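Local coordinates for protein putative peptidase (Bacteroides fragilis, PDB 5DYN) that is a clostripain-family (C11) cysteine protease, here seen as its C-terminal part, that probably activates the B. fragilis toxin by proteolytic cleavage, at residues Gly62-Tyr65 against Gln66-Val69; Tyr87-Tyr90 against Gln91-Asp95. All coordinates share one frame; numbering follows the deposited sequence.

Interaction 1 (Gly62-Tyr65 against Gln66-Val69). With NA (sodium ion), chain E.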
loop_
_atom_site.group_PDB
_atom_site.type_symbol
_atom_site.label_atom_id
_atom_site.label_comp_id
_atom_site.label_asym_id
_atom_site.label_seq_id
_atom_site.Cartn_x
_atom_site.Cartn_y
_atom_site.Cartn_z
ATOM N N GLY B 62 -2.905 4.322 11.877
ATOM C CA GLY B 62 -1.899 4.261 10.832
ATOM C C GLY B 62 -0.463 4.234 11.318
ATOM O O GLY B 62 -0.150 3.642 12.349
ATOM N N ALA B 63 0.419 4.878 10.565
ATOM C CA ALA B 63 1.836 4.893 10.901
ATOM C C ALA B 63 2.128 5.764 12.121
ATOM O O ALA B 63 1.473 6.786 12.333
ATOM C CB ALA B 63 2.651 5.375 9.706
ATOM N N PRO B 64 3.109 5.345 12.938
ATOM C CA PRO B 64 3.674 6.205 13.982
ATOM C C PRO B 64 4.598 7.231 13.347
ATOM O O PRO B 64 5.818 7.070 13.370
ATOM C CB PRO B 64 4.445 5.226 14.868
ATOM C CG PRO B 64 4.837 4.128 13.936
ATOM C CD PRO B 64 3.702 3.996 12.954
ATOM N N TYR B 65 4.014 8.279 12.778
ATOM C CA TYR B 65 4.773 9.244 11.988
ATOM C C TYR B 65 5.810 10.011 12.805
ATOM O O TYR B 65 6.615 10.750 12.244
ATOM C CB TYR B 65 3.819 10.222 11.295
ATOM C CG TYR B 65 3.064 9.600 10.141
ATOM C CD1 TYR B 65 3.682 9.397 8.912
ATOM C CD2 TYR B 65 1.738 9.210 10.278
ATOM C CE1 TYR B 65 3.003 8.821 7.855
ATOM C CE2 TYR B 65 1.049 8.635 9.224
ATOM C CZ TYR B 65 1.687 8.443 8.014
ATOM O OH TYR B 65 1.010 7.871 6.960
ATOM N N GLN B 66 5.802 9.832 14.122
ATOM C CA GLN B 66 6.843 10.421 14.953
ATOM C C GLN B 66 8.161 9.677 14.737
ATOM O O GLN B 66 9.238 10.244 14.915
ATOM C CB GLN B 66 6.448 10.408 16.433
ATOM C CG GLN B 66 6.205 9.031 17.021
ATOM C CD GLN B 66 4.745 8.624 16.980
ATOM O OE1 GLN B 66 3.995 9.041 16.099
ATOM N NE2 GLN B 66 4.336 7.807 17.940
ATOM N N THR B 67 8.071 8.409 14.340
ATOM C CA THR B 67 9.261 7.619 14.037
ATOM C C THR B 67 9.369 7.298 12.548
ATOM O O THR B 67 10.470 7.100 12.029
ATOM C CB THR B 67 9.283 6.303 14.825
ATOM O OG1 THR B 67 8.185 5.480 14.417
ATOM C CG2 THR B 67 9.188 6.574 16.321
ATOM N N VAL B 68 8.230 7.250 11.860
ATOM C CA VAL B 68 8.216 6.940 10.433
ATOM C C VAL B 68 8.787 8.099 9.617
ATOM O O VAL B 68 9.522 7.883 8.650
ATOM C CB VAL B 68 6.790 6.604 9.935
ATOM C CG1 VAL B 68 6.775 6.430 8.424
ATOM C CG2 VAL B 68 6.282 5.344 10.607
ATOM N N VAL B 69 8.464 9.327 10.012
ATOM C CA VAL B 69 8.988 10.494 9.307
ATOM C C VAL B 69 10.526 10.523 9.325
ATOM O O VAL B 69 11.136 10.714 8.276
ATOM C CB VAL B 69 8.416 11.821 9.877
ATOM C CG1 VAL B 69 9.329 12.986 9.549
ATOM C CG2 VAL B 69 7.015 12.071 9.344
HETATM NA NA NA E . -0.549 7.731 13.617
HETATM O O HOH W 1 -1.977 7.700 15.733
#
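Pro64 O is gripped by three donors of the helical turn that follows it: Thr67 N at 2.8 Å, Val68 N at 2.9 Å and the hydroxyl Thr67 OG1 at 3.0 Å from Pro64 O. The hydroxyl arrives in the carbonyl plane, whereas Thr67 N comes from above that plane. Thr67 OG1 stands between its own backbone N and carbonyl carbon (chi1 64°), which folds it back toward the Pro64 carbonyl and lays it beside Pro64 CG. Pro64 occupies the N-cap position of helix 65-72 and is also the centre of an inverse gamma turn, closed by a weak bond from Tyr65 N to Ala63 O. The next backbone bond of the helix runs from Val69 N to Tyr65 O at 3.2 Å. Ala63 O also binds a sodium ion, 2.6 Å from the oxygen, and water 1 is a further ligand of that ion. Pro61 O and, from the partner subunit, Glu38 and Asp35 take part in the same site; Glu38 of that subunit also accepts from Tyr65 N. Asp31 OD2 accepts from Ala63 N and, weakly, from Tyr65 OH. Val68 CG2 packs against Ala63 CB and Pro64 CD, 3.7 Å from each, while Val69 CG2 lies at the edge of the Tyr65 ring. The buried turn joins the loop after strand 50-53 to helix 65-72, with Ala63 and Val68 resting on Phe29 of strand 25-31 and Thr67 on Cys85 of helix 78-92.

Interaction 2 (Tyr87-Tyr90 against Gln91-Asp95). Unlike the reference sequence in segment 91-95: Asp95 (reference Asn). With NA (sodium ion), chain F.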
loop_
_atom_site.group_PDB
_atom_site.type_symbol
_atom_site.label_atom_id
_atom_site.label_comp_id
_atom_site.label_asym_id
_atom_site.label_seq_id
_atom_site.Cartn_x
_atom_site.Cartn_y
_atom_site.Cartn_z
ATOM N N TYR B 87 6.200 -1.432 12.190
ATOM C CA TYR B 87 5.977 -2.707 12.864
ATOM C C TYR B 87 6.353 -2.671 14.344
ATOM O O TYR B 87 5.574 -3.109 15.190
ATOM C CB TYR B 87 6.757 -3.826 12.176
ATOM C CG TYR B 87 6.657 -5.135 12.929
ATOM C CD1 TYR B 87 5.504 -5.903 12.864
ATOM C CD2 TYR B 87 7.702 -5.588 13.729
ATOM C CE1 TYR B 87 5.395 -7.090 13.558
ATOM C CE2 TYR B 87 7.601 -6.777 14.426
ATOM C CZ TYR B 87 6.443 -7.523 14.336
ATOM O OH TYR B 87 6.326 -8.710 15.023
ATOM N N ASP B 88 7.548 -2.167 14.645
ATOM C CA ASP B 88 8.065 -2.165 16.015
ATOM C C ASP B 88 7.134 -1.442 16.979
ATOM O O ASP B 88 6.990 -1.844 18.134
ATOM C CB ASP B 88 9.458 -1.530 16.069
ATOM C CG ASP B 88 10.535 -2.436 15.501
ATOM O OD1 ASP B 88 10.331 -3.669 15.487
ATOM O OD2 ASP B 88 11.588 -1.917 15.070
ATOM N N TYR B 89 6.500 -0.379 16.495
ATOM C CA TYR B 89 5.585 0.410 17.310
ATOM C C TYR B 89 4.395 -0.413 17.778
ATOM O O TYR B 89 4.052 -0.414 18.962
ATOM C CB TYR B 89 5.093 1.627 16.529
ATOM C CG TYR B 89 4.255 2.583 17.346
ATOM C CD1 TYR B 89 4.849 3.621 18.052
ATOM C CD2 TYR B 89 2.872 2.455 17.407
ATOM C CE1 TYR B 89 4.091 4.504 18.799
ATOM C CE2 TYR B 89 2.105 3.331 18.155
ATOM C CZ TYR B 89 2.721 4.355 18.848
ATOM O OH TYR B 89 1.969 5.235 19.592
ATOM N N TYR B 90 3.767 -1.113 16.842
ATOM C CA TYR B 90 2.556 -1.860 17.150
ATOM C C TYR B 90 2.856 -3.191 17.823
ATOM O O TYR B 90 2.005 -3.735 18.526
ATOM C CB TYR B 90 1.731 -2.093 15.884
ATOM C CG TYR B 90 0.971 -0.875 15.411
ATOM C CD1 TYR B 90 -0.328 -0.637 15.839
ATOM C CD2 TYR B 90 1.547 0.030 14.528
ATOM C CE1 TYR B 90 -1.030 0.472 15.406
ATOM C CE2 TYR B 90 0.851 1.141 14.088
ATOM C CZ TYR B 90 -0.437 1.357 14.530
ATOM O OH TYR B 90 -1.134 2.462 14.099
ATOM N N GLN B 91 4.057 -3.720 17.613
ATOM C CA GLN B 91 4.413 -4.984 18.248
ATOM C C GLN B 91 4.754 -4.750 19.721
ATOM O O GLN B 91 4.558 -5.629 20.558
ATOM C CB GLN B 91 5.572 -5.668 17.508
ATOM C CG GLN B 91 6.953 -5.084 17.758
ATOM C CD GLN B 91 7.633 -5.671 18.984
ATOM O OE1 GLN B 91 7.186 -6.680 19.535
ATOM N NE2 GLN B 91 8.715 -5.034 19.421
ATOM N N SER B 92 5.248 -3.554 20.030
ATOM C CA SER B 92 5.592 -3.197 21.401
ATOM C C SER B 92 4.340 -3.071 22.256
ATOM O O SER B 92 4.360 -3.345 23.456
ATOM C CB SER B 92 6.381 -1.886 21.435
ATOM O OG SER B 92 7.642 -2.038 20.809
ATOM N N ARG B 93 3.248 -2.656 21.626
ATOM C CA ARG B 93 1.992 -2.444 22.332
ATOM C C ARG B 93 1.006 -3.581 22.075
ATOM O O ARG B 93 -0.156 -3.510 22.475
ATOM C CB ARG B 93 1.387 -1.101 21.921
ATOM C CG ARG B 93 2.264 0.083 22.298
ATOM C CD ARG B 93 1.892 1.346 21.544
ATOM N NE ARG B 93 2.682 2.485 22.002
ATOM C CZ ARG B 93 3.940 2.716 21.640
ATOM N NH1 ARG B 93 4.555 1.887 20.807
ATOM N NH2 ARG B 93 4.585 3.777 22.108
ATOM N N TYR B 94 1.484 -4.634 21.419
ATOM C CA TYR B 94 0.645 -5.777 21.082
ATOM C C TYR B 94 0.248 -6.570 22.319
ATOM O O TYR B 94 1.102 -7.006 23.089
ATOM C CB TYR B 94 1.366 -6.689 20.087
ATOM C CG TYR B 94 0.593 -7.936 19.723
ATOM C CD1 TYR B 94 -0.464 -7.884 18.822
ATOM C CD2 TYR B 94 0.922 -9.166 20.274
ATOM C CE1 TYR B 94 -1.172 -9.024 18.483
ATOM C CE2 TYR B 94 0.220 -10.311 19.942
ATOM C CZ TYR B 94 -0.826 -10.233 19.048
ATOM O OH TYR B 94 -1.528 -11.369 18.717
ATOM N N ASP B 95 -1.053 -6.756 22.505
ATOM C CA ASP B 95 -1.559 -7.549 23.617
ATOM C C ASP B 95 -2.725 -8.413 23.142
ATOM O O ASP B 95 -3.718 -8.585 23.852
ATOM C CB ASP B 95 -1.987 -6.646 24.777
ATOM C CG ASP B 95 -2.108 -7.398 26.094
ATOM O OD1 ASP B 95 -1.441 -8.442 26.251
ATOM O OD2 ASP B 95 -2.867 -6.942 26.974
HETATM NA NA NA F . -0.872 -3.366 19.105
#
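At the C-terminal end of helix 78-92, the guanidinium of Arg93 lies flat on the ring of Tyr89, four residues earlier, in a cation-pi stack. The planes are 14° apart, and Arg93 CZ sits 3.6 Å from the centroid of the Tyr89 ring, with Arg93 NH1 over the ring centre. The Arg93 chain runs extended from CG to NE (chi2 163°, chi3 176°) across the side of the helix, which carries the guanidinium over the Tyr89 ring; there NH1 also donates to Tyr89 O at 3.0 Å. That oxygen lies in the guanidinium plane, so one residue offers both a face for the flat group and an acceptor at its edge, which fixes the group's rotation. Near the helix end a second side chain also binds a carbonyl: Ser92 OG donates to Asp88 O at 2.8 Å, an oxygen that already takes the backbone bond from Ser92 N at 3.1 Å on the opposite face of its plane. One residue earlier, Gln91 N donates to Tyr87 O at 2.9 Å, and Gln91 CB makes a CH-pi contact over the Tyr87 ring, toward its rim. Tyr90 O turns instead to a sodium ion, 3.0 Å away, which Trp105 O also binds; the Tyr90 ring meets that of Trp105 edge-to-face. Tyr87 and Tyr94 pack against strand 185-196.

How the interactions relate
Interaction 1 comes first along the chain, at the start of helix 65-72, and interaction 2 follows at the end of helix 78-92, the next helix; their centres lie about 13 Å apart. The two touch directly. Tyr90 OH probably hydrogen-bonds to Gly62 O, though the modelled separation is implausibly short, Pro64 CB packs on Tyr89 CD1 at 3.6 Å, and Pro64 also meets the Tyr90 ring. The loop leading into one helix is therefore held against the last turns of the other, on the same side of the chain's centre. Each contact supplies a carbonyl to a separate sodium ion, but interaction 1 faces the partner subunit, which leaves 87-95 untouched.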